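Local coordinates for activator of Hsp90 ATPase homologue 1/2-like C-terminal domain-containing protein (Staphylococcus saprophyticus subsp. saprophyticus, PDB 3Q6A) that is of unknown function but belongs to the AHA1 family, whose Bet v 1-like fold suggests that it may bind a hydrophobic ligand or a partner protein, at residues E18-P23 with S117-Y122. Sequence-based numbering, arbitrary orientation.
Sequences EAFVDP and SCLKVY
Leu-119 reaches from helix 102-125 to helix 13-21 and divides its two methyl groups between neighbouring residues there. One branch, CD1, meets the methyl of Ala-19, with 4.0 Å between Leu-119 CD1 and Ala-19 CB. The other, CD2, approaches the outer end of the Phe-20 ring obliquely: it lies 3.8 Å from Phe-20 CE1 and almost as close to CZ of the same ring. The side chains of Phe-20 and Leu-119 cross at about a right angle, and CE1 and CZ both meet the same methyl.

In Leu-119, CG stands anti to the backbone N (chi1 173°), which carries the fork out from its helix, and the rotation about CB-CG (chi2 66°) places CD1 by Ala-19 and CD2 by Phe-20. Phe-20 starts off at an angle to the opposing helix, but with CG anti to its own carbonyl carbon (chi1 -73°) the ring is carried across to Leu-119. Between 18-23 and 117-122 the closest CA atoms are those of Ala-19 and Leu-119, 8.1 Å apart; the alanine methyl and the longer leucine branch meet in between.

Around these three residues the core continues: Phe-29 meets the Phe-20 ring edge-to-face and also touches Leu-119, and Phe-20 also packs on Ile-68 of strand 67-72. The contact therefore joins helix 13-21 to the long C-terminal helix that the antiparallel sheet wraps round, as in Bet v 1-like folds. With no hydrogen bond or salt bridge between the segments, their direct attachment rests on buried apolar packing, held by shape and by exclusion of water.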
ATOM      1  N   GLU D  18     -11.512  -1.350  16.558  1.00 21.79           N
ATOM      2  CA  GLU D  18     -11.381  -2.662  17.166  1.00 26.68           C
ATOM      3  C   GLU D  18     -10.329  -3.529  16.489  1.00 35.03           C
ATOM      4  O   GLU D  18      -9.692  -4.356  17.141  1.00 26.73           O
ATOM      5  CB  GLU D  18     -12.718  -3.405  17.150  1.00 33.65           C
ATOM      6  CG  GLU D  18     -13.747  -2.900  18.161  1.00 28.91           C
ATOM      7  CD  GLU D  18     -13.290  -3.039  19.616  1.00 33.02           C
ATOM      8  OE1 GLU D  18     -12.922  -4.160  20.033  1.00 38.02           O
ATOM      9  OE2 GLU D  18     -13.304  -2.023  20.336  1.00 37.25           O
ATOM     10  N   ALA D  19     -10.162  -3.353  15.178  1.00 25.19           N
ATOM     11  CA  ALA D  19      -9.187  -4.129  14.426  1.00 29.36           C
ATOM     12  C   ALA D  19      -7.776  -3.958  14.986  1.00 22.12           C
ATOM     13  O   ALA D  19      -6.979  -4.903  14.954  1.00 26.14           O
ATOM     14  CB  ALA D  19      -9.224  -3.725  12.936  1.00 24.27           C
ATOM     15  N   PHE D  20      -7.473  -2.771  15.500  1.00 23.30           N
ATOM     16  CA  PHE D  20      -6.145  -2.505  16.064  1.00 20.93           C
ATOM     17  C   PHE D  20      -6.006  -2.971  17.518  1.00 30.71           C
ATOM     18  O   PHE D  20      -5.099  -3.738  17.844  1.00 27.59           O
ATOM     19  CB  PHE D  20      -5.803  -1.003  16.032  1.00 17.18           C
ATOM     20  CG  PHE D  20      -5.490  -0.445  14.649  1.00 26.50           C
ATOM     21  CD1 PHE D  20      -6.511  -0.002  13.798  1.00 20.04           C
ATOM     22  CD2 PHE D  20      -4.165  -0.317  14.226  1.00 19.79           C
ATOM     23  CE1 PHE D  20      -6.212   0.564  12.542  1.00 25.90           C
ATOM     24  CE2 PHE D  20      -3.847   0.247  12.978  1.00 23.42           C
ATOM     25  CZ  PHE D  20      -4.876   0.690  12.132  1.00 20.15           C
ATOM     26  N   VAL D  21      -6.908  -2.508  18.387  1.00 32.47           N
ATOM     27  CA  VAL D  21      -6.826  -2.835  19.813  1.00 25.52           C
ATOM     28  C   VAL D  21      -7.150  -4.265  20.243  1.00 33.78           C
ATOM     29  O   VAL D  21      -6.697  -4.707  21.301  1.00 42.66           O
ATOM     30  CB  VAL D  21      -7.705  -1.874  20.670  1.00 26.65           C
ATOM     31  CG1 VAL D  21      -7.360  -0.419  20.363  1.00 27.20           C
ATOM     32  CG2 VAL D  21      -9.185  -2.141  20.421  1.00 29.04           C
ATOM     33  N   ASP D  22      -7.928  -4.988  19.449  1.00 32.41           N
ATOM     34  CA  ASP D  22      -8.293  -6.357  19.803  1.00 30.43           C
ATOM     35  C   ASP D  22      -7.186  -7.350  19.464  1.00 34.79           C
ATOM     36  O   ASP D  22      -6.918  -7.619  18.294  1.00 30.78           O
ATOM     37  CB  ASP D  22      -9.573  -6.764  19.084  1.00 40.09           C
ATOM     38  CG  ASP D  22     -10.133  -8.080  19.589  1.00 38.11           C
ATOM     39  OD1 ASP D  22      -9.350  -9.030  19.817  1.00 40.71           O
ATOM     40  OD2 ASP D  22     -11.366  -8.166  19.746  1.00 40.92           O
ATOM     41  N   PRO D  23      -6.542  -7.928  20.490  1.00 38.15           N
ATOM     42  CA  PRO D  23      -5.459  -8.895  20.294  1.00 38.65           C
ATOM     43  C   PRO D  23      -5.752  -9.972  19.255  1.00 34.78           C
ATOM     44  O   PRO D  23      -4.837 -10.493  18.620  1.00 38.78           O
ATOM     45  CB  PRO D  23      -5.273  -9.486  21.690  1.00 37.96           C
ATOM     46  CG  PRO D  23      -5.600  -8.325  22.571  1.00 42.27           C
ATOM     47  CD  PRO D  23      -6.858  -7.797  21.924  1.00 40.94           C
ATOM     48  N   SER D 117      -3.277  -0.757   3.648  1.00 20.05           N
ATOM     49  CA  SER D 117      -3.860  -1.506   2.530  1.00 16.52           C
ATOM     50  C   SER D 117      -4.245  -2.883   3.027  1.00 21.19           C
ATOM     51  O   SER D 117      -5.292  -3.407   2.668  1.00 19.40           O
ATOM     52  CB  SER D 117      -2.857  -1.646   1.369  1.00 12.80           C
ATOM     53  OG  SER D 117      -2.565  -0.368   0.846  1.00 15.21           O
ATOM     54  N   CYS D 118      -3.388  -3.479   3.848  1.00 15.86           N
ATOM     55  CA  CYS D 118      -3.681  -4.786   4.425  1.00 18.12           C
ATOM     56  C   CYS D 118      -4.909  -4.629   5.327  1.00 18.04           C
ATOM     57  O   CYS D 118      -5.771  -5.501   5.375  1.00 19.75           O
ATOM     58  CB  CYS D 118      -2.505  -5.271   5.263  1.00 21.00           C
ATOM     59  SG  CYS D 118      -1.041  -5.683   4.296  1.00 20.82           S
ATOM     60  N   LEU D 119      -4.964  -3.519   6.054  1.00 14.40           N
ATOM     61  CA  LEU D 119      -6.100  -3.247   6.936  1.00 15.56           C
ATOM     62  C   LEU D 119      -7.405  -3.233   6.128  1.00 21.83           C
ATOM     63  O   LEU D 119      -8.374  -3.926   6.468  1.00 21.81           O
ATOM     64  CB  LEU D 119      -5.910  -1.902   7.627  1.00 16.94           C
ATOM     65  CG  LEU D 119      -7.104  -1.417   8.453  1.00 18.73           C
ATOM     66  CD1 LEU D 119      -7.313  -2.359   9.644  1.00 18.44           C
ATOM     67  CD2 LEU D 119      -6.894   0.012   8.881  1.00 14.73           C
ATOM     68  N   LYS D 120      -7.411  -2.453   5.054  1.00 21.65           N
ATOM     69  CA  LYS D 120      -8.583  -2.296   4.191  1.00 19.21           C
ATOM     70  C   LYS D 120      -9.076  -3.632   3.643  1.00 23.28           C
ATOM     71  O   LYS D 120     -10.287  -3.940   3.675  1.00 20.05           O
ATOM     72  CB  LYS D 120      -8.248  -1.322   3.057  1.00 15.91           C
ATOM     73  CG  LYS D 120      -9.408  -1.013   2.099  1.00 14.02           C
ATOM     74  CD  LYS D 120      -8.970  -0.096   0.967  1.00 19.22           C
ATOM     75  CE  LYS D 120     -10.125   0.218  -0.000  1.00 15.42           C
ATOM     76  NZ  LYS D 120     -11.209   1.075   0.626  1.00 14.62           N
ATOM     77  N   VAL D 121      -8.144  -4.446   3.159  1.00 21.35           N
ATOM     78  CA  VAL D 121      -8.502  -5.747   2.621  1.00 17.88           C
ATOM     79  C   VAL D 121      -9.067  -6.680   3.695  1.00 22.67           C
ATOM     80  O   VAL D 121     -10.048  -7.389   3.462  1.00 23.06           O
ATOM     81  CB  VAL D 121      -7.287  -6.435   1.989  1.00 21.89           C
ATOM     82  CG1 VAL D 121      -7.681  -7.814   1.484  1.00 23.10           C
ATOM     83  CG2 VAL D 121      -6.743  -5.571   0.857  1.00 23.37           C
ATOM     84  N   TYR D 122      -8.438  -6.687   4.866  1.00 19.37           N
ATOM     85  CA  TYR D 122      -8.892  -7.550   5.952  1.00 23.44           C
ATOM     86  C   TYR D 122     -10.320  -7.211   6.409  1.00 21.20           C
ATOM     87  O   TYR D 122     -11.140  -8.112   6.608  1.00 23.05           O
ATOM     88  CB  TYR D 122      -7.912  -7.458   7.130  1.00 19.48           C
ATOM     89  CG  TYR D 122      -8.404  -8.063   8.433  1.00 22.20           C
ATOM     90  CD1 TYR D 122      -8.675  -9.426   8.530  1.00 24.82           C
ATOM     91  CD2 TYR D 122      -8.609  -7.263   9.562  1.00 28.14           C
ATOM     92  CE1 TYR D 122      -9.147  -9.987   9.728  1.00 34.48           C
ATOM     93  CE2 TYR D 122      -9.078  -7.815  10.767  1.00 25.52           C
ATOM     94  CZ  TYR D 122      -9.346  -9.177  10.835  1.00 29.93           C
ATOM     95  OH  TYR D 122      -9.839  -9.734  12.002  1.00 34.85           O
TER